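PDB 6O93: D-alanyl transferase DltD from Enterococcus faecalis, which probably transfers D-alanine onto lipoteichoic acid at the cell membrane in Gram-positive cell-wall biogenesis. Local coordinates for residues Lys26-Val29 with Ile30-Lys33; Thr127-Trp130 with Leu131-Thr135; Gln155-Lys158 with Val159-Glu162; Arg190-Glu193 with Leu194-Ile198; Gln361-Glu364 with Phe365-Pro369. All blocks are in the same frame, centred on the assembly; numbering follows the deposited sequence.

Interaction 1: Lys26-Val29 with Ile30-Lys33; sequences KGNV and IKNK
Lys31 folds back over the start of its own helix, and its ammonium group bonds to Gly27 in the loop just before. The ammonium gives three hydrogen bonds. Lys31 NZ donates to Gly27 O at 2.6 Å, in the carbonyl plane and on a lone pair, and to Asn32 OD1 at 2.9 Å; a third goes to Ser89 OG of helix 80-90. Asn28 OD1 also stands 2.7 Å from Lys31 NZ. The unusual first torsion of Lys31, 86°, sets CG between the backbone N and the carbonyl carbon, and a bend at chi4 finishes the turn towards the loop. These oxygens probably stabilise the charge of a largely buried lysine.

Among backbone bonds, Asn32 N reaches Asn28 O at 2.9 Å and Lys33 N reaches Val29 O at 3.1 Å, opening the helix. Asn28 is its N-cap residue, but it caps nothing with its side chain. Instead the two asparagines pack, Asn28 CB lying 3.5 Å from Asn32 ND2, with amide planes 33° apart.

The loop joins helix 22-26 to helix 29-36; Lys31 and Asn32 lean on helix 80-90, Asn28 on helix 124-132, and Ile30 on helix 10-17.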
loop_
_atom_site.group_PDB
_atom_site.type_symbol
_atom_site.label_atom_id
_atom_site.label_comp_id
_atom_site.label_asym_id
_atom_site.label_seq_id
_atom_site.Cartn_x
_atom_site.Cartn_y
_atom_site.Cartn_z
ATOM N N LYS A 26 -8.908 -8.862 -0.197
ATOM C CA LYS A 26 -8.833 -10.093 0.580
ATOM C C LYS A 26 -8.998 -11.349 -0.266
ATOM O O LYS A 26 -8.725 -12.449 0.232
ATOM C CB LYS A 26 -9.906 -10.102 1.671
ATOM C CG LYS A 26 -9.817 -8.962 2.662
ATOM C CD LYS A 26 -10.940 -9.043 3.686
ATOM C CE LYS A 26 -11.243 -7.679 4.284
ATOM N NZ LYS A 26 -12.087 -7.772 5.506
ATOM N N GLY A 27 -9.450 -11.222 -1.512
ATOM C CA GLY A 27 -9.671 -12.361 -2.375
ATOM C C GLY A 27 -8.462 -12.672 -3.235
ATOM O O GLY A 27 -7.375 -12.116 -3.066
ATOM N N ASN A 28 -8.669 -13.586 -4.182
ATOM C CA ASN A 28 -7.620 -13.996 -5.112
ATOM C C ASN A 28 -8.031 -13.891 -6.572
ATOM O O ASN A 28 -7.237 -13.422 -7.389
ATOM C CB ASN A 28 -7.186 -15.443 -4.814
ATOM C CG ASN A 28 -6.133 -15.525 -3.727
ATOM O OD1 ASN A 28 -5.466 -14.538 -3.414
ATOM N ND2 ASN A 28 -5.968 -16.713 -3.154
ATOM N N VAL A 29 -9.251 -14.309 -6.918
ATOM C CA VAL A 29 -9.632 -14.459 -8.324
ATOM C C VAL A 29 -9.372 -13.169 -9.094
ATOM O O VAL A 29 -8.637 -13.151 -10.089
ATOM C CB VAL A 29 -11.104 -14.888 -8.443
ATOM C CG1 VAL A 29 -11.533 -14.912 -9.902
ATOM C CG2 VAL A 29 -11.314 -16.253 -7.804
ATOM N N ILE A 30 -9.975 -12.067 -8.647
ATOM C CA ILE A 30 -9.981 -10.850 -9.455
ATOM C C ILE A 30 -8.601 -10.203 -9.470
ATOM O O ILE A 30 -8.054 -9.899 -10.538
ATOM C CB ILE A 30 -11.062 -9.878 -8.952
ATOM C CG1 ILE A 30 -12.451 -10.444 -9.259
ATOM C CG2 ILE A 30 -10.880 -8.507 -9.596
ATOM C CD1 ILE A 30 -13.590 -9.689 -8.603
ATOM N N LYS A 31 -8.013 -9.975 -8.292
ATOM C CA LYS A 31 -6.745 -9.255 -8.250
ATOM C C LYS A 31 -5.628 -10.060 -8.906
ATOM O O LYS A 31 -4.777 -9.494 -9.602
ATOM C CB LYS A 31 -6.383 -8.894 -6.806
ATOM C CG LYS A 31 -5.649 -9.975 -6.031
ATOM C CD LYS A 31 -5.509 -9.592 -4.566
ATOM C CE LYS A 31 -4.532 -10.502 -3.837
ATOM N NZ LYS A 31 -4.907 -11.934 -3.940
ATOM N N ASN A 32 -5.617 -11.382 -8.706
ATOM C CA ASN A 32 -4.568 -12.204 -9.303
ATOM C C ASN A 32 -4.679 -12.221 -10.821
ATOM O O ASN A 32 -3.665 -12.150 -11.524
ATOM C CB ASN A 32 -4.631 -13.627 -8.749
ATOM C CG ASN A 32 -4.298 -13.692 -7.271
ATOM O OD1 ASN A 32 -4.051 -12.667 -6.628
ATOM N ND2 ASN A 32 -4.290 -14.901 -6.724
ATOM N N LYS A 33 -5.902 -12.321 -11.346
ATOM C CA LYS A 33 -6.085 -12.311 -12.792
ATOM C C LYS A 33 -5.630 -10.986 -13.391
ATOM O O LYS A 33 -4.981 -10.961 -14.441
ATOM C CB LYS A 33 -7.551 -12.582 -13.134
ATOM C CG LYS A 33 -7.837 -12.727 -14.625
ATOM C CD LYS A 33 -7.154 -13.956 -15.210
ATOM C CE LYS A 33 -7.553 -14.182 -16.661
ATOM N NZ LYS A 33 -6.874 -15.374 -17.244
#

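Interaction 2: Thr127-Trp130 with Leu131-Thr135; sequences TYQW and LANLT
Ala132 N bonds to Tyr128 O at 2.9 Å in the last turn of helix 124-132, where the i to i+4 ladder runs out. Leu131 N to Thr127 O and Asn133 N to Gln129 O, each 3.2 Å, complete the set, and Asn133 is the first residue to leave helical angles. A weak bond from Leu134 N to Leu131 O follows.

A water ties the two amide side chains together: it accepts from Gln129 NE2 and from Asn133 ND2, both at 2.9 Å. Their amide planes are 54° apart, and Gln129 CG packs against Asn133 ND2. The other end of the Gln129 amide, OE1, takes a hydrogen bond from Asn28 ND2.

Packing centres on Trp130. With CG swung anti to the backbone N (chi1 157°), the indole lies beside the following residue, Leu131, and its NE1 bonds to Asp141 of helix 139-148. His88 meets the ring edge-to-face, and Leu167 of helix 158-168 packs on it too. Leu134 runs alongside, its CD1 4.0 Å from Trp130 NE1. Over one face, Leu131 CD2 makes a CH-pi contact 3.6 Å from the six-membered ring centroid, 13° off the normal.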
loop_
_atom_site.group_PDB
_atom_site.type_symbol
_atom_site.label_atom_id
_atom_site.label_comp_id
_atom_site.label_asym_id
_atom_site.label_seq_id
_atom_site.Cartn_x
_atom_site.Cartn_y
_atom_site.Cartn_z
ATOM N N THR A 127 -4.203 -16.380 4.073
ATOM C CA THR A 127 -3.406 -16.959 5.151
ATOM C C THR A 127 -3.448 -18.483 5.107
ATOM O O THR A 127 -2.411 -19.146 5.222
ATOM C CB THR A 127 -3.902 -16.441 6.501
ATOM O OG1 THR A 127 -3.846 -15.011 6.510
ATOM C CG2 THR A 127 -3.047 -16.980 7.638
ATOM N N TYR A 128 -4.641 -19.058 4.942
ATOM C CA TYR A 128 -4.758 -20.511 4.841
ATOM C C TYR A 128 -4.068 -21.038 3.587
ATOM O O TYR A 128 -3.411 -22.087 3.626
ATOM C CB TYR A 128 -6.231 -20.924 4.844
ATOM C CG TYR A 128 -6.870 -21.018 6.217
ATOM C CD1 TYR A 128 -6.301 -20.405 7.326
ATOM C CD2 TYR A 128 -8.043 -21.738 6.399
ATOM C CE1 TYR A 128 -6.890 -20.504 8.576
ATOM C CE2 TYR A 128 -8.638 -21.841 7.639
ATOM C CZ TYR A 128 -8.060 -21.224 8.724
ATOM O OH TYR A 128 -8.657 -21.334 9.957
ATOM N N GLN A 129 -4.219 -20.336 2.462
ATOM C CA GLN A 129 -3.536 -20.742 1.238
ATOM C C GLN A 129 -2.026 -20.775 1.441
ATOM O O GLN A 129 -1.350 -21.707 0.992
ATOM C CB GLN A 129 -3.901 -19.789 0.099
ATOM C CG GLN A 129 -3.259 -20.132 -1.236
ATOM C CD GLN A 129 -3.368 -19.000 -2.236
ATOM O OE1 GLN A 129 -3.222 -17.828 -1.883
ATOM N NE2 GLN A 129 -3.630 -19.344 -3.492
ATOM N N TRP A 130 -1.484 -19.760 2.116
ATOM C CA TRP A 130 -0.049 -19.706 2.369
ATOM C C TRP A 130 0.422 -20.934 3.141
ATOM O O TRP A 130 1.433 -21.554 2.789
ATOM C CB TRP A 130 0.282 -18.409 3.114
ATOM C CG TRP A 130 1.558 -18.417 3.906
ATOM C CD1 TRP A 130 2.821 -18.634 3.432
ATOM C CD2 TRP A 130 1.695 -18.164 5.311
ATOM N NE1 TRP A 130 3.733 -18.541 4.459
ATOM C CE2 TRP A 130 3.067 -18.254 5.622
ATOM C CE3 TRP A 130 0.789 -17.875 6.338
ATOM C CZ2 TRP A 130 3.554 -18.068 6.917
ATOM C CZ3 TRP A 130 1.275 -17.691 7.623
ATOM C CH2 TRP A 130 2.645 -17.787 7.900
ATOM N N LEU A 131 -0.310 -21.314 4.191
ATOM C CA LEU A 131 0.109 -22.454 5.003
ATOM C C LEU A 131 -0.129 -23.778 4.290
ATOM O O LEU A 131 0.654 -24.719 4.463
ATOM C CB LEU A 131 -0.621 -22.438 6.345
ATOM C CG LEU A 131 -0.293 -21.242 7.242
ATOM C CD1 LEU A 131 -1.236 -21.185 8.426
ATOM C CD2 LEU A 131 1.153 -21.308 7.712
ATOM N N ALA A 132 -1.188 -23.872 3.482
ATOM C CA ALA A 132 -1.489 -25.126 2.801
ATOM C C ALA A 132 -0.415 -25.479 1.780
ATOM O O ALA A 132 -0.090 -26.659 1.596
ATOM C CB ALA A 132 -2.859 -25.040 2.126
ATOM N N ASN A 133 0.153 -24.476 1.112
ATOM C CA ASN A 133 1.121 -24.693 0.046
ATOM C C ASN A 133 2.563 -24.609 0.527
ATOM O O ASN A 133 3.482 -24.662 -0.295
ATOM C CB ASN A 133 0.898 -23.680 -1.079
ATOM C CG ASN A 133 -0.479 -23.793 -1.696
ATOM O OD1 ASN A 133 -1.040 -24.883 -1.794
ATOM N ND2 ASN A 133 -1.032 -22.665 -2.116
ATOM N N LEU A 134 2.784 -24.483 1.830
ATOM C CA LEU A 134 4.136 -24.336 2.353
ATOM C C LEU A 134 4.864 -25.675 2.302
ATOM O O LEU A 134 4.459 -26.636 2.966
ATOM C CB LEU A 134 4.078 -23.801 3.780
ATOM C CG LEU A 134 5.295 -23.041 4.303
ATOM C CD1 LEU A 134 5.625 -21.859 3.405
ATOM C CD2 LEU A 134 5.033 -22.574 5.724
ATOM N N THR A 135 5.938 -25.740 1.507
ATOM C CA THR A 135 6.752 -26.943 1.391
ATOM C C THR A 135 8.179 -26.766 1.884
ATOM O O THR A 135 8.814 -27.766 2.239
ATOM C CB THR A 135 6.804 -27.430 -0.068
ATOM O OG1 THR A 135 7.319 -26.390 -0.912
ATOM C CG2 THR A 135 5.420 -27.838 -0.548
HETATM O O HOH W 1 -2.927 -22.087 -4.259
#

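Interaction 3: Gln155-Lys158 with Val159-Glu162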
loop_
_atom_site.group_PDB
_atom_site.type_symbol
_atom_site.label_atom_id
_atom_site.label_comp_id
_atom_site.label_asym_id
_atom_site.label_seq_id
_atom_site.Cartn_x
_atom_site.Cartn_y
_atom_site.Cartn_z
ATOM N N GLN A 155 -5.530 -15.107 17.080
ATOM C CA GLN A 155 -5.442 -15.862 18.326
ATOM C C GLN A 155 -6.696 -16.684 18.587
ATOM O O GLN A 155 -6.633 -17.696 19.294
ATOM C CB GLN A 155 -5.185 -14.915 19.497
ATOM C CG GLN A 155 -3.810 -14.260 19.466
ATOM C CD GLN A 155 -3.680 -13.131 20.470
ATOM O OE1 GLN A 155 -4.644 -12.779 21.149
ATOM N NE2 GLN A 155 -2.487 -12.559 20.568
ATOM N N LYS A 156 -7.838 -16.273 18.043
ATOM C CA LYS A 156 -9.065 -17.037 18.224
ATOM C C LYS A 156 -9.143 -18.248 17.301
ATOM O O LYS A 156 -10.096 -19.027 17.406
ATOM C CB LYS A 156 -10.279 -16.133 18.002
ATOM C CG LYS A 156 -10.405 -15.606 16.583
ATOM C CD LYS A 156 -11.547 -14.616 16.457
ATOM C CE LYS A 156 -11.794 -14.247 15.004
ATOM N NZ LYS A 156 -12.872 -13.232 14.860
ATOM N N ASP A 157 -8.170 -18.421 16.411
ATOM C CA ASP A 157 -8.104 -19.556 15.493
ATOM C C ASP A 157 -7.078 -20.533 16.060
ATOM O O ASP A 157 -5.871 -20.364 15.869
ATOM C CB ASP A 157 -7.732 -19.077 14.093
ATOM C CG ASP A 157 -7.820 -20.173 13.050
ATOM O OD1 ASP A 157 -7.701 -21.362 13.411
ATOM O OD2 ASP A 157 -8.003 -19.837 11.862
ATOM N N LYS A 158 -7.564 -21.560 16.760
ATOM C CA LYS A 158 -6.676 -22.428 17.528
ATOM C C LYS A 158 -5.790 -23.273 16.621
ATOM O O LYS A 158 -4.584 -23.397 16.863
ATOM C CB LYS A 158 -7.499 -23.320 18.459
ATOM C CG LYS A 158 -8.355 -22.549 19.458
ATOM C CD LYS A 158 -7.514 -21.641 20.349
ATOM C CE LYS A 158 -8.364 -20.954 21.407
ATOM N NZ LYS A 158 -7.537 -20.157 22.360
ATOM N N VAL A 159 -6.366 -23.879 15.581
ATOM C CA VAL A 159 -5.559 -24.679 14.664
ATOM C C VAL A 159 -4.495 -23.810 14.009
ATOM O O VAL A 159 -3.334 -24.215 13.872
ATOM C CB VAL A 159 -6.454 -25.368 13.616
ATOM C CG1 VAL A 159 -5.601 -26.082 12.572
ATOM C CG2 VAL A 159 -7.398 -26.348 14.292
ATOM N N LEU A 160 -4.873 -22.597 13.601
ATOM C CA LEU A 160 -3.901 -21.665 13.046
ATOM C C LEU A 160 -2.802 -21.360 14.056
ATOM O O LEU A 160 -1.610 -21.430 13.735
ATOM C CB LEU A 160 -4.608 -20.382 12.607
ATOM C CG LEU A 160 -3.734 -19.292 11.978
ATOM C CD1 LEU A 160 -2.921 -19.847 10.828
ATOM C CD2 LEU A 160 -4.596 -18.134 11.508
ATOM N N MET A 161 -3.188 -21.029 15.291
ATOM C CA MET A 161 -2.197 -20.723 16.319
ATOM C C MET A 161 -1.254 -21.898 16.539
ATOM O O MET A 161 -0.042 -21.712 16.698
ATOM C CB MET A 161 -2.896 -20.348 17.626
ATOM C CG MET A 161 -3.521 -18.961 17.615
ATOM S SD MET A 161 -2.289 -17.645 17.543
ATOM C CE MET A 161 -1.597 -17.734 19.193
ATOM N N GLU A 162 -1.794 -23.117 16.552
ATOM C CA GLU A 162 -0.949 -24.293 16.724
ATOM C C GLU A 162 -0.001 -24.462 15.544
ATOM O O GLU A 162 1.168 -24.823 15.723
ATOM C CB GLU A 162 -1.825 -25.533 16.907
ATOM C CG GLU A 162 -2.609 -25.520 18.209
ATOM C CD GLU A 162 -3.605 -26.658 18.323
ATOM O OE1 GLU A 162 -4.063 -27.175 17.280
ATOM O OE2 GLU A 162 -3.933 -27.031 19.468
#
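Asp157 and Leu160 meet through a capping bond: Leu160 N donates to Asp157 OD1 at 3.1 Å, with an N-H...O angle of 164°. The amide comes from above the carboxylate plane, 61° out of it. The two side chains cross at about a right angle, and Leu160 CB presses on the carboxylate carbon, Asp157 CG, at 3.2 Å. CG of Asp157 stands anti to its own N (chi1 -173°), which turns the carboxylate forward to the first turn.

Two backbone bonds of 2.8 Å start the helix ladder, Met161 N to Asp157 O and Glu162 N to Lys158 O. Asp157 thus serves the helix with its carbonyl as well as its side chain. Met161, bent at chi2 and chi3, curls back to the end of helix 152-155; its SD lies 3.7 Å from Gln155 CA and its CE 4.1 Å from Gln155 CG.

Further out, Tyr128 OH of helix 124-132 bonds to Asp157 OD2 and helps fix the carboxylate, while Gln155 NE2 is held by Thr149 O. A glycerol, probably from the crystallisation liquor, bonds to Val159 N. The bond from Leu160 N to Asp157 OD1 makes this a classic aspartate N-cap, here starting helix 158-168 after the short loop from helix 152-155.

Interaction 4: Arg190-Glu193 with Leu194-Ile198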
loop_
_atom_site.group_PDB
_atom_site.type_symbol
_atom_site.label_atom_id
_atom_site.label_comp_id
_atom_site.label_asym_id
_atom_site.label_seq_id
_atom_site.Cartn_x
_atom_site.Cartn_y
_atom_site.Cartn_z
ATOM N N ARG A 190 -14.740 -20.840 -2.783
ATOM C CA ARG A 190 -16.103 -20.699 -3.278
ATOM C C ARG A 190 -16.689 -19.352 -2.876
ATOM O O ARG A 190 -17.361 -18.692 -3.677
ATOM C CB ARG A 190 -16.966 -21.849 -2.757
ATOM C CG ARG A 190 -18.410 -21.824 -3.230
ATOM C CD ARG A 190 -18.511 -21.823 -4.750
ATOM N NE ARG A 190 -19.888 -21.995 -5.204
ATOM C CZ ARG A 190 -20.299 -21.788 -6.451
ATOM N NH1 ARG A 190 -19.440 -21.392 -7.382
ATOM N NH2 ARG A 190 -21.575 -21.972 -6.766
ATOM N N GLU A 191 -16.436 -18.922 -1.639
ATOM C CA GLU A 191 -16.940 -17.631 -1.187
ATOM C C GLU A 191 -16.247 -16.481 -1.904
ATOM O O GLU A 191 -16.859 -15.428 -2.119
ATOM C CB GLU A 191 -16.776 -17.515 0.329
ATOM C CG GLU A 191 -17.727 -18.429 1.091
ATOM C CD GLU A 191 -17.426 -18.517 2.574
ATOM O OE1 GLU A 191 -16.312 -18.140 2.990
ATOM O OE2 GLU A 191 -18.310 -18.975 3.327
ATOM N N ASP A 192 -14.982 -16.662 -2.287
ATOM C CA ASP A 192 -14.308 -15.671 -3.121
ATOM C C ASP A 192 -15.026 -15.510 -4.456
ATOM O O ASP A 192 -15.305 -14.389 -4.897
ATOM C CB ASP A 192 -12.850 -16.087 -3.334
ATOM C CG ASP A 192 -12.014 -14.997 -3.984
ATOM O OD1 ASP A 192 -12.437 -13.823 -3.966
ATOM O OD2 ASP A 192 -10.929 -15.319 -4.513
ATOM N N GLU A 193 -15.344 -16.628 -5.113
ATOM C CA GLU A 193 -16.045 -16.567 -6.393
ATOM C C GLU A 193 -17.424 -15.936 -6.241
ATOM O O GLU A 193 -17.866 -15.176 -7.110
ATOM C CB GLU A 193 -16.156 -17.975 -6.986
ATOM C CG GLU A 193 -16.936 -18.069 -8.301
ATOM C CD GLU A 193 -16.225 -17.401 -9.468
ATOM O OE1 GLU A 193 -15.050 -17.009 -9.311
ATOM O OE2 GLU A 193 -16.843 -17.272 -10.548
ATOM N N LEU A 194 -18.115 -16.227 -5.141
ATOM C CA LEU A 194 -19.503 -15.805 -4.986
ATOM C C LEU A 194 -19.642 -14.386 -4.446
ATOM O O LEU A 194 -20.545 -13.655 -4.867
ATOM C CB LEU A 194 -20.243 -16.768 -4.052
ATOM C CG LEU A 194 -20.453 -18.201 -4.543
ATOM C CD1 LEU A 194 -21.174 -19.014 -3.476
ATOM C CD2 LEU A 194 -21.228 -18.227 -5.851
ATOM N N PHE A 195 -18.772 -13.978 -3.519
ATOM C CA PHE A 195 -19.000 -12.774 -2.732
ATOM C C PHE A 195 -17.938 -11.694 -2.886
ATOM O O PHE A 195 -18.114 -10.607 -2.324
ATOM C CB PHE A 195 -19.110 -13.134 -1.240
ATOM C CG PHE A 195 -20.199 -14.125 -0.927
ATOM C CD1 PHE A 195 -21.423 -14.061 -1.571
ATOM C CD2 PHE A 195 -19.996 -15.124 0.010
ATOM C CE1 PHE A 195 -22.425 -14.972 -1.286
ATOM C CE2 PHE A 195 -20.992 -16.039 0.301
ATOM C CZ PHE A 195 -22.209 -15.964 -0.349
ATOM N N SER A 196 -16.854 -11.942 -3.624
ATOM C CA SER A 196 -15.756 -10.979 -3.672
ATOM C C SER A 196 -16.133 -9.670 -4.355
ATOM O O SER A 196 -15.381 -8.696 -4.231
ATOM C CB SER A 196 -14.545 -11.585 -4.381
ATOM O OG SER A 196 -14.817 -11.825 -5.749
ATOM N N GLN A 197 -17.257 -9.615 -5.066
ATOM C CA GLN A 197 -17.686 -8.386 -5.720
ATOM C C GLN A 197 -18.723 -7.610 -4.917
ATOM O O GLN A 197 -19.097 -6.505 -5.323
ATOM C CB GLN A 197 -18.244 -8.694 -7.116
ATOM C CG GLN A 197 -17.204 -9.260 -8.073
ATOM C CD GLN A 197 -17.774 -9.606 -9.436
ATOM O OE1 GLN A 197 -18.316 -10.693 -9.638
ATOM N NE2 GLN A 197 -17.647 -8.684 -10.383
ATOM N N ILE A 198 -19.194 -8.155 -3.795
ATOM C CA ILE A 198 -20.136 -7.427 -2.955
ATOM C C ILE A 198 -19.448 -6.192 -2.392
ATOM O O ILE A 198 -18.340 -6.268 -1.844
ATOM C CB ILE A 198 -20.673 -8.338 -1.842
ATOM C CG1 ILE A 198 -21.534 -9.451 -2.448
ATOM C CG2 ILE A 198 -21.473 -7.529 -0.827
ATOM C CD1 ILE A 198 -21.995 -10.497 -1.455
HETATM O O HOH W 2 -18.230 -12.417 -7.388
#
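Asp192 O is gripped twice by Ser196. The hydroxyl, Ser196 OG, donates to it at 2.7 Å, and the amide, Ser196 N, at 3.2 Å from above the carbonyl plane, 36° out of it. The hydroxyl gets there because OG sits between the backbone N and the carbonyl carbon (chi1 66°), folded back towards the preceding turn. Ser196 CB lies close by Asp192 OD1 at 3.1 Å.

Routine helical bonds run beside this pair, Leu194 N to Arg190 O and Phe195 N to Glu191 O. A type I beta turn from Phe195 to Ile198 then leads the chain off the helix, closed by Ile198 N to Phe195 O. A water bridges the exit, donating to Glu193 O and to Gln197 OE1, each at 2.8 Å.

On the outer side, Leu194 lies against the arginine. Its CD2 is centred over one face of the Arg190 guanidinium, 3.7 Å from CZ, while Leu194 CD1 touches NE. The bend at chi2 of Arg190 (57°) brings the flat group over the leucine. Glu191 CB and CG pack on the CD2-CE2 side of the Phe195 ring, CB 4.0 Å from CD2.

The last turns of helix 175-195 lie beside the start of helix 29-36: Asp192 OD2 accepts from the backbone N of both Asn28 and Val29, and Ser196 and Gln197 pack on Ile30.

Interaction 5: Gln361-Glu364 with Phe365-Pro369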
loop_
_atom_site.group_PDB
_atom_site.type_symbol
_atom_site.label_atom_id
_atom_site.label_comp_id
_atom_site.label_asym_id
_atom_site.label_seq_id
_atom_site.Cartn_x
_atom_site.Cartn_y
_atom_site.Cartn_z
ATOM N N GLN A 361 6.985 9.622 -12.301
ATOM C CA GLN A 361 7.963 8.619 -11.902
ATOM C C GLN A 361 7.470 7.212 -12.219
ATOM O O GLN A 361 8.254 6.361 -12.653
ATOM C CB GLN A 361 8.281 8.762 -10.414
ATOM C CG GLN A 361 8.882 10.110 -10.053
ATOM C CD GLN A 361 10.118 10.426 -10.870
ATOM O OE1 GLN A 361 10.982 9.571 -11.064
ATOM N NE2 GLN A 361 10.199 11.655 -11.373
ATOM N N VAL A 362 6.178 6.948 -12.015
ATOM C CA VAL A 362 5.628 5.639 -12.359
ATOM C C VAL A 362 5.736 5.401 -13.860
ATOM O O VAL A 362 6.182 4.339 -14.309
ATOM C CB VAL A 362 4.172 5.516 -11.876
ATOM C CG1 VAL A 362 3.524 4.273 -12.469
ATOM C CG2 VAL A 362 4.111 5.470 -10.361
ATOM N N ASP A 363 5.325 6.387 -14.660
ATOM C CA ASP A 363 5.349 6.223 -16.110
ATOM C C ASP A 363 6.767 5.972 -16.611
ATOM O O ASP A 363 7.004 5.060 -17.412
ATOM C CB ASP A 363 4.747 7.455 -16.787
ATOM C CG ASP A 363 4.332 7.186 -18.219
ATOM O OD1 ASP A 363 3.461 6.316 -18.426
ATOM O OD2 ASP A 363 4.873 7.840 -19.137
ATOM N N GLU A 364 7.727 6.778 -16.150
ATOM C CA GLU A 364 9.119 6.551 -16.522
ATOM C C GLU A 364 9.579 5.169 -16.079
ATOM O O GLU A 364 10.302 4.480 -16.808
ATOM C CB GLU A 364 10.011 7.635 -15.912
ATOM C CG GLU A 364 9.762 9.036 -16.461
ATOM C CD GLU A 364 10.583 10.097 -15.745
ATOM O OE1 GLU A 364 11.286 9.750 -14.773
ATOM O OE2 GLU A 364 10.527 11.277 -16.153
ATOM N N PHE A 365 9.156 4.746 -14.885
ATOM C CA PHE A 365 9.519 3.429 -14.373
ATOM C C PHE A 365 8.947 2.318 -15.247
ATOM O O PHE A 365 9.611 1.302 -15.486
ATOM C CB PHE A 365 9.031 3.309 -12.927
ATOM C CG PHE A 365 8.969 1.902 -12.404
ATOM C CD1 PHE A 365 10.125 1.213 -12.081
ATOM C CD2 PHE A 365 7.746 1.285 -12.196
ATOM C CE1 PHE A 365 10.060 -0.078 -11.580
ATOM C CE2 PHE A 365 7.675 -0.003 -11.695
ATOM C CZ PHE A 365 8.834 -0.685 -11.388
ATOM N N MET A 366 7.723 2.501 -15.747
ATOM C CA MET A 366 7.104 1.477 -16.581
ATOM C C MET A 366 7.792 1.356 -17.934
ATOM O O MET A 366 7.744 0.291 -18.558
ATOM C CB MET A 366 5.619 1.784 -16.771
ATOM C CG MET A 366 4.798 1.645 -15.498
ATOM S SD MET A 366 4.893 -0.010 -14.783
ATOM C CE MET A 366 4.225 -0.990 -16.124
ATOM N N LYS A 367 8.430 2.426 -18.403
ATOM C CA LYS A 367 9.169 2.386 -19.655
ATOM C C LYS A 367 10.601 1.892 -19.484
ATOM O O LYS A 367 11.250 1.574 -20.487
ATOM C CB LYS A 367 9.181 3.776 -20.300
ATOM C CG LYS A 367 7.795 4.302 -20.638
ATOM C CD LYS A 367 7.849 5.713 -21.197
ATOM C CE LYS A 367 6.461 6.231 -21.532
ATOM N NZ LYS A 367 6.498 7.628 -22.048
ATOM N N GLN A 368 11.105 1.821 -18.256
ATOM C CA GLN A 368 12.446 1.299 -18.041
ATOM C C GLN A 368 12.536 -0.122 -18.595
ATOM O O GLN A 368 11.583 -0.901 -18.461
ATOM C CB GLN A 368 12.800 1.309 -16.552
ATOM C CG GLN A 368 12.999 2.705 -15.969
ATOM C CD GLN A 368 13.260 2.696 -14.467
ATOM O OE1 GLN A 368 13.506 1.647 -13.868
ATOM N NE2 GLN A 368 13.202 3.873 -13.854
ATOM N N PRO A 369 13.660 -0.499 -19.231
ATOM C CA PRO A 369 13.747 -1.829 -19.850
ATOM C C PRO A 369 13.543 -2.972 -18.858
ATOM O O PRO A 369 13.965 -2.853 -17.708
ATOM C CB PRO A 369 15.168 -1.860 -20.425
ATOM C CG PRO A 369 15.574 -0.431 -20.546
ATOM C CD PRO A 369 14.902 0.274 -19.414
#
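Lys367 reaches back one turn to Asp363, an i to i+4 salt bridge on the final turns of helix 352-367, which packs against the central parallel sheet of this SGNH-hydrolase-like fold. Starting at CB, the lysine skirts two carbonyls, 3.7 Å from Glu364 O and 3.8 Å from Asp363 O. CG moves closer to Asp363 O, at 3.4 Å. CD passes on towards the carboxylate, CE then meets Asp363 OD2 at 3.3 Å, and NZ ends at the same distance from that oxygen, in a weak hydrogen bond within the salt bridge. The chain is extended beyond CG, so it spans the turn without a kink. Asp363 CG, anti to its backbone N (chi1 -162°), turns the carboxylate towards the lysine; the other oxygen, OD1, bonds to Tyr68.

Backbone bonds Phe365 N to Gln361 O, Met366 N to Val362 O and Lys367 N to Asp363 O keep the helix regular; as the helix ends, Glu364 O takes two weak bonds, from Lys367 N and Gln368 N. On the inner side, Val362 and Phe365 pack on Leu291 of strand 289-294, and Lys98 makes a cation-pi contact with Phe365. Val362 CG1 touches Met366 CG at 4.2 Å.

Overall arrangement
The five contacts follow one another along the chain without interleaving. Interactions 1 and 4 are nearest, centres about 10 Å apart, joining the start of helix 29-36 to the end of helix 175-195. Interaction 1 also touches interaction 2, centres about 16 Å apart, and interaction 2 touches interaction 3, centres about 15 Å apart, so helix 124-132 links the helix starts at 29-36 and 158-168. Interaction 5 stands apart, about 43 Å between centres from interaction 3 and across the chain's centre, on a helix packed against strands 40-44 and 289-294. The first four thus lie at helix ends that touch one another in a chain, while the fifth belongs to the layer flanking the sheet.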